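Long form salivary protein D7L1 (Culex quinquefasciatus, PDB 6V4C) binds adenine nucleotides, ADP and ATP most tightly, and so sequesters host mediators, inhibiting platelet aggregation and hemostasis while the female mosquito feeds on blood. Local coordinates at residues D7-A12 with E264-R269; K17-H22 with E31-W36; G208-A211 with K217-V220; H210-N215 with F252-D257; A91-K96 with I112-A117. One frame throughout, in Å; residues are numbered along the deposited sequence.

Contact 1: D7-A12 with E264-R269. With ADP (adenosine-5'-diphosphate), chain B.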
# COMPACT_ATOMS: atom_id res chain seq x y z
N ASP A 7 -8.88 -5.43 -3.34
CA ASP A 7 -8.22 -6.70 -3.61
C ASP A 7 -7.16 -6.96 -2.54
O ASP A 7 -6.89 -6.09 -1.71
CB ASP A 7 -7.71 -6.72 -5.06
CG ASP A 7 -6.51 -5.81 -5.31
OD1 ASP A 7 -5.70 -5.56 -4.39
OD2 ASP A 7 -6.35 -5.36 -6.46
N PRO A 8 -6.55 -8.16 -2.50
CA PRO A 8 -5.61 -8.44 -1.41
C PRO A 8 -4.38 -7.54 -1.40
O PRO A 8 -3.82 -7.30 -0.33
CB PRO A 8 -5.23 -9.92 -1.63
CG PRO A 8 -6.27 -10.46 -2.53
CD PRO A 8 -6.69 -9.32 -3.40
N GLU A 9 -3.95 -7.05 -2.57
CA GLU A 9 -2.81 -6.14 -2.61
C GLU A 9 -3.15 -4.79 -1.99
O GLU A 9 -2.35 -4.21 -1.25
CB GLU A 9 -2.32 -5.97 -4.05
CG GLU A 9 -1.08 -5.08 -4.21
CD GLU A 9 -1.41 -3.60 -4.37
OE1 GLU A 9 -2.60 -3.26 -4.60
OE2 GLU A 9 -0.49 -2.77 -4.28
N GLU A 10 -4.32 -4.28 -2.30
CA GLU A 10 -4.82 -3.05 -1.68
C GLU A 10 -4.95 -3.18 -0.17
O GLU A 10 -4.55 -2.38 0.45
CB GLU A 10 -6.12 -2.62 -2.27
CG GLU A 10 -6.09 -2.37 -3.70
CD GLU A 10 -7.41 -2.04 -4.31
OE1 GLU A 10 -8.16 -2.82 -4.47
OE2 GLU A 10 -7.60 -0.99 -4.56
N VAL A 11 -5.46 -4.27 0.36
CA VAL A 11 -5.56 -4.37 1.82
C VAL A 11 -4.21 -4.48 2.44
O VAL A 11 -3.99 -3.88 3.31
CB VAL A 11 -6.49 -5.49 2.23
CG1 VAL A 11 -6.56 -5.61 3.69
CG2 VAL A 11 -7.80 -5.42 1.56
N ALA A 12 -3.32 -5.26 1.83
CA ALA A 12 -1.98 -5.39 2.39
C ALA A 12 -1.23 -4.07 2.37
O ALA A 12 -0.51 -3.74 3.32
CB ALA A 12 -1.20 -6.47 1.64
N GLU A 264 8.15 -5.25 -2.88
CA GLU A 264 8.06 -6.69 -3.02
C GLU A 264 7.35 -7.33 -1.83
O GLU A 264 6.73 -8.38 -1.97
CB GLU A 264 9.45 -7.30 -3.22
CG GLU A 264 10.13 -6.86 -4.50
CD GLU A 264 11.34 -7.71 -4.85
OE1 GLU A 264 11.71 -8.57 -4.02
OE2 GLU A 264 11.90 -7.53 -5.95
N ASN A 265 7.44 -6.70 -0.66
CA ASN A 265 6.75 -7.18 0.54
C ASN A 265 6.52 -5.97 1.43
O ASN A 265 7.46 -5.45 2.03
CB ASN A 265 7.59 -8.24 1.25
CG ASN A 265 6.83 -8.91 2.38
OD1 ASN A 265 6.15 -8.26 3.17
ND2 ASN A 265 6.94 -10.23 2.46
N TYR A 266 5.26 -5.54 1.54
CA TYR A 266 4.94 -4.27 2.19
C TYR A 266 5.30 -4.25 3.67
O TYR A 266 5.38 -3.17 4.26
CB TYR A 266 3.47 -3.92 1.99
CG TYR A 266 3.08 -3.71 0.54
CD1 TYR A 266 3.95 -3.07 -0.34
CD2 TYR A 266 1.85 -4.14 0.06
CE1 TYR A 266 3.60 -2.87 -1.67
CE2 TYR A 266 1.49 -3.94 -1.26
CZ TYR A 266 2.37 -3.31 -2.12
OH TYR A 266 2.02 -3.11 -3.44
N SER A 267 5.52 -5.41 4.29
CA SER A 267 5.93 -5.50 5.69
C SER A 267 7.43 -5.33 5.88
O SER A 267 7.92 -5.56 7.00
CB SER A 267 5.49 -6.84 6.28
OG SER A 267 4.12 -7.10 6.02
N TYR A 268 8.15 -4.93 4.83
CA TYR A 268 9.61 -4.91 4.85
C TYR A 268 10.16 -4.14 6.05
O TYR A 268 10.97 -4.66 6.82
CB TYR A 268 10.11 -4.31 3.53
CG TYR A 268 11.59 -4.43 3.28
CD1 TYR A 268 12.13 -5.59 2.73
CD2 TYR A 268 12.46 -3.38 3.55
CE1 TYR A 268 13.49 -5.70 2.48
CE2 TYR A 268 13.81 -3.48 3.31
CZ TYR A 268 14.32 -4.64 2.77
OH TYR A 268 15.67 -4.75 2.52
N ARG A 269 9.71 -2.89 6.22
CA ARG A 269 10.25 -2.06 7.29
C ARG A 269 9.80 -2.48 8.68
O ARG A 269 10.34 -1.98 9.67
CB ARG A 269 9.90 -0.59 7.05
CG ARG A 269 10.60 0.01 5.85
CD ARG A 269 10.10 1.42 5.58
NE ARG A 269 10.61 2.37 6.56
CZ ARG A 269 10.07 3.57 6.77
NH1 ARG A 269 9.00 3.95 6.08
NH2 ARG A 269 10.59 4.39 7.67
PB ADP B . 2.80 -15.02 4.90
O1B ADP B . 2.73 -16.23 4.24
O2B ADP B . 3.46 -15.07 6.15
O3B ADP B . 1.56 -14.44 5.03
PA ADP B . 5.24 -13.48 4.60
O1A ADP B . 6.52 -14.15 4.21
O2A ADP B . 5.20 -13.31 6.00
O3A ADP B . 3.98 -14.25 4.15
O5' ADP B . 4.72 -12.20 3.94
C5' ADP B . 3.45 -11.67 4.23
C4' ADP B . 3.37 -10.19 3.91
O4' ADP B . 3.06 -9.97 2.56
C3' ADP B . 2.25 -9.39 4.53
O3' ADP B . 2.55 -8.95 5.81
C2' ADP B . 1.95 -8.27 3.54
O2' ADP B . 2.50 -7.10 3.98
C1' ADP B . 2.76 -8.65 2.35
N9 ADP B . 2.07 -8.56 1.10
C8 ADP B . 0.93 -9.17 0.81
N7 ADP B . 0.53 -8.98 -0.38
C5 ADP B . 1.46 -8.19 -0.94
C6 ADP B . 1.61 -7.63 -2.20
N6 ADP B . 0.78 -7.78 -3.17
N1 ADP B . 2.65 -6.87 -2.42
C2 ADP B . 3.49 -6.68 -1.46
N3 ADP B . 3.47 -7.15 -0.27
C4 ADP B . 2.43 -7.92 -0.04

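Contact 2: K17-H22 with E31-W36. With EDO (1,2-ethanediol), chain J.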
# COMPACT_ATOMS: atom_id res chain seq x y z
N LYS A 17 0.74 0.32 5.87
CA LYS A 17 0.85 1.75 6.12
C LYS A 17 0.40 2.11 7.53
O LYS A 17 1.04 2.92 8.21
CB LYS A 17 0.04 2.53 5.08
CG LYS A 17 0.14 4.03 5.21
CD LYS A 17 -0.80 4.72 4.24
CE LYS A 17 -0.87 6.21 4.51
NZ LYS A 17 -1.74 6.90 3.52
N CYS A 18 -0.70 1.51 7.99
CA CYS A 18 -1.15 1.75 9.36
C CYS A 18 -0.15 1.22 10.37
O CYS A 18 0.13 1.87 11.38
CB CYS A 18 -2.52 1.12 9.59
SG CYS A 18 -3.91 2.01 8.86
N MET A 19 0.41 0.03 10.10
CA MET A 19 1.39 -0.54 11.02
C MET A 19 2.63 0.34 11.12
O MET A 19 3.16 0.56 12.22
CB MET A 19 1.77 -1.96 10.58
CG MET A 19 0.61 -2.95 10.59
SD MET A 19 1.20 -4.63 10.36
CE MET A 19 2.42 -4.68 11.67
N GLU A 20 3.11 0.85 9.98
CA GLU A 20 4.28 1.73 10.01
C GLU A 20 3.99 3.02 10.77
O GLU A 20 4.85 3.53 11.49
CB GLU A 20 4.72 2.06 8.58
CG GLU A 20 5.35 0.90 7.83
CD GLU A 20 5.83 1.30 6.45
OE1 GLU A 20 6.23 0.41 5.67
OE2 GLU A 20 5.80 2.51 6.14
N ASP A 21 2.78 3.56 10.63
CA ASP A 21 2.46 4.84 11.24
C ASP A 21 2.25 4.74 12.75
O ASP A 21 2.29 5.77 13.43
CB ASP A 21 1.21 5.45 10.59
CG ASP A 21 1.49 6.03 9.22
OD1 ASP A 21 2.67 6.08 8.81
OD2 ASP A 21 0.52 6.43 8.54
N HIS A 22 2.05 3.54 13.29
CA HIS A 22 1.64 3.40 14.69
C HIS A 22 2.47 2.44 15.53
O HIS A 22 2.36 2.50 16.76
CB HIS A 22 0.16 2.98 14.78
CG HIS A 22 -0.80 4.07 14.42
ND1 HIS A 22 -1.98 3.83 13.73
CD2 HIS A 22 -0.77 5.40 14.65
CE1 HIS A 22 -2.62 4.97 13.56
NE2 HIS A 22 -1.92 5.93 14.11
N GLU A 31 4.68 -7.59 15.18
CA GLU A 31 4.45 -9.00 14.89
C GLU A 31 3.05 -9.42 15.33
O GLU A 31 2.40 -10.23 14.65
CB GLU A 31 5.52 -9.86 15.57
N LYS A 32 2.57 -8.89 16.45
CA LYS A 32 1.22 -9.22 16.91
C LYS A 32 0.16 -8.70 15.94
O LYS A 32 -0.84 -9.37 15.69
CB LYS A 32 0.98 -8.67 18.31
CG LYS A 32 1.70 -9.43 19.42
N TRP A 33 0.37 -7.50 15.40
CA TRP A 33 -0.61 -6.92 14.48
C TRP A 33 -0.71 -7.72 13.19
O TRP A 33 -1.81 -7.93 12.68
CB TRP A 33 -0.26 -5.46 14.20
CG TRP A 33 -0.42 -4.57 15.39
CD1 TRP A 33 -0.99 -4.90 16.59
CD2 TRP A 33 0.00 -3.21 15.51
NE1 TRP A 33 -0.95 -3.82 17.44
CE2 TRP A 33 -0.35 -2.77 16.80
CE3 TRP A 33 0.64 -2.31 14.65
CZ2 TRP A 33 -0.08 -1.48 17.25
CZ3 TRP A 33 0.90 -1.03 15.09
CH2 TRP A 33 0.54 -0.62 16.39
N MET A 34 0.43 -8.18 12.66
CA MET A 34 0.39 -9.00 11.45
C MET A 34 -0.38 -10.29 11.68
O MET A 34 -1.10 -10.76 10.80
CB MET A 34 1.81 -9.31 10.97
CG MET A 34 2.67 -8.08 10.74
SD MET A 34 4.27 -8.48 10.00
CE MET A 34 5.32 -7.25 10.76
N LYS A 35 -0.24 -10.87 12.87
CA LYS A 35 -1.01 -12.05 13.25
C LYS A 35 -2.43 -11.71 13.68
O LYS A 35 -3.19 -12.62 14.04
CB LYS A 35 -0.30 -12.80 14.39
CG LYS A 35 1.08 -13.33 14.02
N TRP A 36 -2.80 -10.43 13.65
CA TRP A 36 -4.13 -9.97 14.07
C TRP A 36 -4.42 -10.36 15.52
O TRP A 36 -5.54 -10.73 15.87
CB TRP A 36 -5.24 -10.43 13.12
CG TRP A 36 -5.47 -9.48 11.99
CD1 TRP A 36 -4.54 -8.99 11.12
CD2 TRP A 36 -6.73 -8.90 11.60
NE1 TRP A 36 -5.13 -8.14 10.22
CE2 TRP A 36 -6.47 -8.07 10.48
CE3 TRP A 36 -8.03 -9.00 12.08
CZ2 TRP A 36 -7.48 -7.35 9.85
CZ3 TRP A 36 -9.03 -8.28 11.44
CH2 TRP A 36 -8.75 -7.47 10.34
C1 EDO J . 0.69 5.89 1.30
O1 EDO J . 1.92 5.77 0.58
C2 EDO J . -0.34 6.66 0.48
O2 EDO J . -1.62 6.02 0.51

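Contact 3: G208-A211 with K217-V220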
# COMPACT_ATOMS: atom_id res chain seq x y z
N GLY A 208 8.04 8.65 0.82
CA GLY A 208 9.21 8.08 0.18
C GLY A 208 10.49 8.81 0.52
O GLY A 208 11.55 8.19 0.67
N LEU A 209 10.42 10.14 0.66
CA LEU A 209 11.60 10.92 1.03
C LEU A 209 12.02 10.65 2.47
O LEU A 209 13.20 10.48 2.76
CB LEU A 209 11.31 12.41 0.84
CG LEU A 209 11.38 12.98 -0.58
CD1 LEU A 209 10.69 14.33 -0.62
CD2 LEU A 209 12.83 13.10 -1.03
N HIS A 210 11.05 10.63 3.38
CA HIS A 210 11.37 10.37 4.78
C HIS A 210 11.87 8.95 5.00
O HIS A 210 12.64 8.70 5.93
CB HIS A 210 10.16 10.69 5.66
CG HIS A 210 9.63 12.09 5.47
ND1 HIS A 210 8.35 12.45 5.82
CD2 HIS A 210 10.22 13.20 4.97
CE1 HIS A 210 8.17 13.73 5.54
NE2 HIS A 210 9.29 14.21 5.02
N ALA A 211 11.45 8.01 4.14
CA ALA A 211 11.91 6.63 4.27
C ALA A 211 13.42 6.51 4.05
O ALA A 211 14.07 5.66 4.66
CB ALA A 211 11.15 5.72 3.31
N LYS A 217 13.02 18.66 2.07
CA LYS A 217 12.56 18.80 0.69
C LYS A 217 11.05 18.88 0.54
O LYS A 217 10.55 18.83 -0.59
CB LYS A 217 13.12 17.65 -0.16
CG LYS A 217 14.63 17.51 -0.10
CD LYS A 217 15.34 18.76 -0.59
CE LYS A 217 16.85 18.57 -0.64
NZ LYS A 217 17.39 18.22 0.70
N ASP A 218 10.30 19.02 1.64
CA ASP A 218 8.84 18.98 1.55
C ASP A 218 8.30 20.11 0.67
O ASP A 218 7.57 19.86 -0.30
CB ASP A 218 8.23 19.06 2.95
CG ASP A 218 8.43 17.79 3.76
OD1 ASP A 218 9.17 16.88 3.32
OD2 ASP A 218 7.84 17.71 4.86
N ASP A 219 8.67 21.36 0.99
CA ASP A 219 8.20 22.52 0.23
C ASP A 219 8.79 22.53 -1.19
O ASP A 219 8.29 23.25 -2.06
CB ASP A 219 8.47 23.81 1.04
CG ASP A 219 7.52 23.96 2.26
OD1 ASP A 219 6.37 23.48 2.12
OD2 ASP A 219 7.86 24.55 3.34
N VAL A 220 9.82 21.73 -1.44
CA VAL A 220 10.29 21.54 -2.81
C VAL A 220 9.32 20.67 -3.60
O VAL A 220 9.01 20.95 -4.76
CB VAL A 220 11.72 20.96 -2.80
CG1 VAL A 220 12.05 20.39 -4.15
CG2 VAL A 220 12.73 22.03 -2.40

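Contact 4: H210-N215 with F252-D257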
# COMPACT_ATOMS: atom_id res chain seq x y z
N HIS A 210 11.05 10.63 3.38
CA HIS A 210 11.37 10.37 4.78
C HIS A 210 11.87 8.95 5.00
O HIS A 210 12.64 8.70 5.93
CB HIS A 210 10.16 10.69 5.66
CG HIS A 210 9.63 12.09 5.47
ND1 HIS A 210 8.35 12.45 5.82
CD2 HIS A 210 10.22 13.20 4.97
CE1 HIS A 210 8.17 13.73 5.54
NE2 HIS A 210 9.29 14.21 5.02
N ALA A 211 11.45 8.01 4.14
CA ALA A 211 11.91 6.63 4.27
C ALA A 211 13.42 6.51 4.05
O ALA A 211 14.07 5.66 4.66
CB ALA A 211 11.15 5.72 3.31
N VAL A 212 13.98 7.35 3.19
CA VAL A 212 15.42 7.36 2.95
C VAL A 212 16.12 8.42 3.81
O VAL A 212 17.24 8.82 3.50
CB VAL A 212 15.78 7.49 1.46
CG1 VAL A 212 15.22 6.32 0.69
CG2 VAL A 212 15.26 8.81 0.90
N ASN A 213 15.47 8.88 4.88
CA ASN A 213 16.07 9.79 5.86
C ASN A 213 16.35 11.19 5.30
O ASN A 213 17.21 11.91 5.81
CB ASN A 213 17.30 9.19 6.55
CG ASN A 213 17.00 7.88 7.25
OD1 ASN A 213 15.91 7.70 7.81
ND2 ASN A 213 17.95 6.96 7.23
N GLU A 214 15.62 11.59 4.26
CA GLU A 214 15.66 12.96 3.78
C GLU A 214 14.65 13.79 4.57
O GLU A 214 13.63 13.28 5.04
CB GLU A 214 15.30 13.00 2.29
CG GLU A 214 15.72 14.27 1.56
CD GLU A 214 17.21 14.30 1.28
OE1 GLU A 214 17.72 15.38 0.91
OE2 GLU A 214 17.88 13.26 1.43
N ASN A 215 14.94 15.09 4.73
CA ASN A 215 14.07 15.91 5.57
C ASN A 215 13.81 17.33 5.08
O ASN A 215 12.79 17.91 5.48
CB ASN A 215 14.56 15.95 7.02
CG ASN A 215 16.01 16.40 7.14
OD1 ASN A 215 16.31 17.59 7.02
ND2 ASN A 215 16.91 15.46 7.39
N PHE A 252 15.85 11.60 -6.49
CA PHE A 252 14.65 10.93 -6.98
C PHE A 252 14.86 9.42 -7.06
O PHE A 252 14.02 8.64 -6.60
CB PHE A 252 14.25 11.50 -8.34
CG PHE A 252 12.94 10.99 -8.86
CD1 PHE A 252 11.76 11.65 -8.56
CD2 PHE A 252 12.87 9.85 -9.65
CE1 PHE A 252 10.54 11.19 -9.04
CE2 PHE A 252 11.66 9.39 -10.13
CZ PHE A 252 10.49 10.06 -9.82
N MET A 253 15.99 8.99 -7.63
CA MET A 253 16.25 7.56 -7.77
C MET A 253 16.54 6.91 -6.43
O MET A 253 16.18 5.74 -6.22
CB MET A 253 17.40 7.31 -8.75
CG MET A 253 17.05 7.66 -10.17
SD MET A 253 15.40 7.06 -10.59
CE MET A 253 15.65 5.28 -10.56
N LYS A 254 17.19 7.63 -5.51
CA LYS A 254 17.37 7.11 -4.16
C LYS A 254 16.02 6.82 -3.51
O LYS A 254 15.86 5.79 -2.84
CB LYS A 254 18.17 8.11 -3.33
CG LYS A 254 18.46 7.66 -1.91
CD LYS A 254 19.18 8.75 -1.14
CE LYS A 254 19.41 8.34 0.31
NZ LYS A 254 20.13 9.40 1.07
N VAL A 255 15.04 7.71 -3.70
CA VAL A 255 13.70 7.47 -3.17
C VAL A 255 13.05 6.29 -3.87
O VAL A 255 12.52 5.38 -3.23
CB VAL A 255 12.84 8.74 -3.30
CG1 VAL A 255 11.38 8.43 -3.00
CG2 VAL A 255 13.35 9.83 -2.38
N LEU A 256 13.09 6.28 -5.21
CA LEU A 256 12.40 5.26 -5.97
C LEU A 256 13.00 3.88 -5.75
O LEU A 256 12.26 2.89 -5.65
CB LEU A 256 12.41 5.62 -7.46
CG LEU A 256 11.02 5.73 -8.09
CD1 LEU A 256 10.21 6.81 -7.41
CD2 LEU A 256 11.14 5.98 -9.58
N ASP A 257 14.33 3.78 -5.69
CA ASP A 257 14.96 2.48 -5.46
C ASP A 257 14.48 1.86 -4.16
O ASP A 257 14.20 0.65 -4.11
CB ASP A 257 16.48 2.62 -5.44
CG ASP A 257 17.08 2.86 -6.81
OD1 ASP A 257 16.43 2.51 -7.82
OD2 ASP A 257 18.20 3.41 -6.88

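Contact 5: A91-K96 with I112-A117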
# COMPACT_ATOMS: atom_id res chain seq x y z
N ALA A 91 -21.11 -8.39 9.41
CA ALA A 91 -21.43 -7.07 8.89
C ALA A 91 -22.41 -6.34 9.81
O ALA A 91 -22.16 -5.22 10.25
CB ALA A 91 -21.99 -7.18 7.47
N ASN A 92 -23.53 -6.99 10.13
CA ASN A 92 -24.48 -6.41 11.07
C ASN A 92 -23.92 -6.40 12.49
O ASN A 92 -24.14 -5.46 13.25
CB ASN A 92 -25.81 -7.17 11.02
CG ASN A 92 -26.35 -7.30 9.61
OD1 ASN A 92 -26.25 -6.37 8.81
ND2 ASN A 92 -26.91 -8.46 9.30
N GLU A 93 -23.17 -7.45 12.85
CA GLU A 93 -22.61 -7.54 14.20
C GLU A 93 -21.63 -6.41 14.47
O GLU A 93 -21.58 -5.87 15.58
CB GLU A 93 -21.94 -8.90 14.38
CG GLU A 93 -21.40 -9.19 15.77
CD GLU A 93 -20.80 -10.58 15.88
OE1 GLU A 93 -20.96 -11.38 14.93
OE2 GLU A 93 -20.16 -10.88 16.91
N LEU A 94 -20.85 -6.02 13.45
CA LEU A 94 -19.95 -4.88 13.61
C LEU A 94 -20.70 -3.55 13.57
O LEU A 94 -20.30 -2.60 14.24
CB LEU A 94 -18.87 -4.90 12.52
CG LEU A 94 -17.54 -5.54 12.91
CD1 LEU A 94 -16.74 -5.90 11.67
CD2 LEU A 94 -16.75 -4.61 13.81
N GLY A 95 -21.79 -3.48 12.81
CA GLY A 95 -22.57 -2.26 12.70
C GLY A 95 -23.49 -2.02 13.87
O GLY A 95 -24.39 -1.17 13.80
N LYS A 96 -23.30 -2.76 14.96
CA LYS A 96 -24.00 -2.56 16.22
C LYS A 96 -23.03 -2.16 17.32
O LYS A 96 -23.19 -2.53 18.49
N ILE A 112 -12.12 -5.29 18.58
CA ILE A 112 -11.47 -6.41 19.24
C ILE A 112 -12.50 -7.39 19.79
O ILE A 112 -12.31 -8.61 19.77
CB ILE A 112 -10.51 -5.90 20.34
CG1 ILE A 112 -9.34 -5.14 19.70
CG2 ILE A 112 -10.01 -7.04 21.21
CD1 ILE A 112 -8.46 -4.42 20.69
N GLN A 113 -13.63 -6.86 20.28
CA GLN A 113 -14.68 -7.71 20.82
C GLN A 113 -15.27 -8.60 19.73
O GLN A 113 -15.46 -9.81 19.93
CB GLN A 113 -15.76 -6.85 21.47
CG GLN A 113 -16.30 -7.39 22.78
CD GLN A 113 -17.69 -7.98 22.65
OE1 GLN A 113 -18.35 -7.82 21.62
NE2 GLN A 113 -18.14 -8.67 23.69
N VAL A 114 -15.57 -8.02 18.57
CA VAL A 114 -16.15 -8.80 17.48
C VAL A 114 -15.11 -9.74 16.87
O VAL A 114 -15.42 -10.88 16.50
CB VAL A 114 -16.78 -7.88 16.42
CG1 VAL A 114 -17.25 -8.68 15.22
CG2 VAL A 114 -17.94 -7.11 17.03
N ASN A 115 -13.86 -9.29 16.77
CA ASN A 115 -12.82 -10.12 16.16
C ASN A 115 -12.58 -11.39 16.96
O ASN A 115 -12.39 -12.47 16.38
CB ASN A 115 -11.52 -9.32 16.00
CG ASN A 115 -10.48 -10.07 15.18
OD1 ASN A 115 -10.80 -10.70 14.17
ND2 ASN A 115 -9.23 -10.01 15.62
N ASN A 116 -12.58 -11.29 18.29
CA ASN A 116 -12.33 -12.46 19.12
C ASN A 116 -13.49 -13.44 19.10
O ASN A 116 -13.29 -14.63 19.37
CB ASN A 116 -12.00 -12.03 20.56
CG ASN A 116 -10.73 -11.20 20.64
OD1 ASN A 116 -10.14 -10.85 19.62
ND2 ASN A 116 -10.32 -10.88 21.86
N ALA A 117 -14.71 -12.98 18.79
CA ALA A 117 -15.86 -13.86 18.70
C ALA A 117 -15.94 -14.60 17.37
O ALA A 117 -16.70 -15.56 17.26
CB ALA A 117 -17.15 -13.07 18.93

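Contact 1: D7-A12 with E264-R269
Glu9 and Tyr266 reach one another through different first torsions. In Glu9 CG stands anti to the backbone N (chi1 -178°) and the chain then bends at chi2, which swings the carboxylate across to the tyrosine; in Tyr266 CG is anti to the carbonyl carbon (chi1 -63°), laying the ring out toward the helix. Tyr266 OH donates to Glu9 OE2 (2.7 Å), which receives it on its anti lone pair, the side away from OE1, with the carboxylate and ring planes 68° apart. OE2 also takes a salt bridge from Arg192, so two groups grip this buried oxygen, and the charge is probably stabilised there. The ring thus fixed is a platform for the nucleotide: the adenine lies over one face, its C2 3.3 Å above the ring plane near the centre. The same residue serves the base twice, because Tyr266 N donates to ADP N3 at 3.0 Å. Ala12 is small enough for the helix to come close to the base, its CB lying 3.5 Å from ADP C8, and it also packs on Tyr266 CD2 at 4.2 Å. Asn265 OD1 accepts from Ser267 N in an Asx turn, which leaves ND2 to make a weak bond to ADP O5'. Tyr137, Lys144 and Arg133 also hydrogen-bond the ligand. On the helix side, Asp7 and Glu10 form a capping box that starts helix 8-22. Together the first turn of that helix and the type I turn at Asn265-Tyr268 form part of the adenosine end of the ADP pocket of this D7 protein.

Contact 2: K17-H22 with E31-W36
Met19 and Met34 touch through the methyl of one and the CG of the other, Met19 CE lying 3.5 Å from Met34 CG, with the two side chains crossing at about a right angle. The same methyl rests 3.8 Å from Trp33 CB, so one flexible thioether fills the angle between two consecutive residues of the partner helix. A bend at chi3 (53°) turns CE into that position, a shape that the unbranched methionine chain adopts easily. Met19 and Trp33 lie alongside one another, pointing opposite ways, and the indole's six-membered ring runs on toward the end of helix 8-22. There its rim meets main chain rather than another ring: His22 O is 3.6 Å from Trp33 CH2, close to the ring plane, and Met19 O also lies at the edge. His22 adds its CB, 4.0 Å from the same CH2, while its imidazole is directed elsewhere. No hydrogen bond crosses this contact; large apolar surfaces suit it.

Further out, Tyr48 stacks on the Trp33 ring and also touches Met19, and Thr45 accepts a weak bond from the indole NE1. Cys18, one residue before Met19, is tied by a disulfide to Cys51, which fixes helix 8-22 against helix 45-55. Trp36 closes helix 27-34 with a Schellman motif, its N bonded to Trp33 O at 2.9 Å. Helices 8-22 and 27-34 therefore pack as successive members of the amino-terminal PBP/GOBP-family region, with helix 45-55 against both and Leu270, from the loop after helix 249-263, resting on the two methionines.

Contact 3: G208-A211 with K217-V220
Leu209 and Lys217 supply the apolar, better buried side of this contact, and His210 and Asp218 the polar, more open one. Leu209 CD1 lies 4.1 Å from Lys217 CB. A branched leucine suits this place because it also packs on Leu251 and Val255 of helix 249-263, whereas the lysine offers only the base of its chain: two bends, at chi2 and chi4, lead the amino group away to a salt bridge with Glu214. On the outer side His210 NE2 donates to Asp218 OD1 at 3.2 Å, with an N-H...O angle of 154°. The acceptor uses its syn lone pair and lies 17° out of the imidazole plane; ring and carboxylate planes are 40° apart. This is a rather long His-carboxylate hydrogen bond, and the nearby negative charge would probably favour a protonated imidazole. Asp218 follows the N-cap residue Lys217 and so stands in the first turn of the helix, where the helix dipole would probably favour its negative charge. The contact thus bridges the end of helix 202-211 and the start of helix 218-226 across a short loop, with helix 249-263 packed against Leu209.

Contact 4: H210-N215 with F252-D257
Val212 meets Lys254 just where helix 202-211 ends, beside a sound polar bond: Asn213 N donates to His210 O at 3.0 Å, and Asn213, with positive phi, closes the helix in a Schellman motif. Lys254 approaches Val212 closely. With CG anti to the backbone N (chi1 -178°) and every later torsion extended, its chain reaches straight across, and CE comes within 3.9 Å of Val212 CB. Its CE methylene thus serves as apolar surface while the amino group continues toward the carboxylate of Glu214, a double use to which a long lysine is well suited. The valines also meet: Val212 CG2 lies 3.9 Å from Val255 CG2, and Val212 CG1 rests 3.6 Å from Lys254 O. Compact beta-branched side chains fit here, where the backbones come close, 6.4 Å between Val212 CA and Val255 CA. Tyr258 and Tyr277 also touch Val212. Glu214 OE2 and Lys254 NZ stay 4.5 Å apart, beyond a salt bridge, the glutamate being paired with Lys217. Cohesion between this helix end and helix 249-263 is therefore mainly apolar, and the separated opposite charges probably add only a modest long-range attraction near the surface.

Contact 5: A91-K96 with I112-A117
Val114 meets Leu94 and Glu93 together, one of its methyls serving both. Chi1 of 174° sets its CG1 anti to the backbone N, where it lies 3.9 Å from Leu94 CG and 4.0 Å from Glu93 OE2. The other methyl, CG2, lies 4.1 Å from the main-chain Glu93 O. Leu94 holds an unusual first torsion (chi1 -96°), displaced from the common staggered value; its CD2 comes 4.2 Å from Val114 CB, and Met58 and Leu122 pack on the same leucine. Glu93 is by contrast fully drawn out, with chi1 -175° and chi2 likewise extended, so that the side chain runs alongside the valine, pointing the other way, and ends beside Ala117, OE2 lying 4.2 Å from the alanine CB. The small alanine lets the carboxylate come near without a clash. Asn118 is a further neighbour of Glu93. Here the last turn of helix 84-94 packs on helix 104-117, Leu94 CA and Val114 CA being 6.7 Å apart. No hydrogen bond or salt bridge joins the two segments, so their attraction is van der Waals and hydrophobic, with the glutamate touching through its carboxylate end and leaving its charge on the more open side.

Contact 1 is the buried one, about 6 Å from the centre of the chain, and it alone joins a bound nucleotide to a buried tyrosine-glutamate hydrogen bond. Contact 2 shares helix 8-22 with it and touches it, Ser267 lying beside Met34 and Arg269 making a long, weak ion pair with Glu20; its chemistry is thioether and indole packing. Contacts 3 and 4 both use the end of helix 202-211 and share His210 and Ala211, but contact 3 has a His-carboxylate hydrogen bond and contact 4 valine packing with separated charges. Contact 5, the most peripheral, lies across the chain's centre from that pair, some 40 Å away between centres, and is van der Waals packing with a carboxylate at its side.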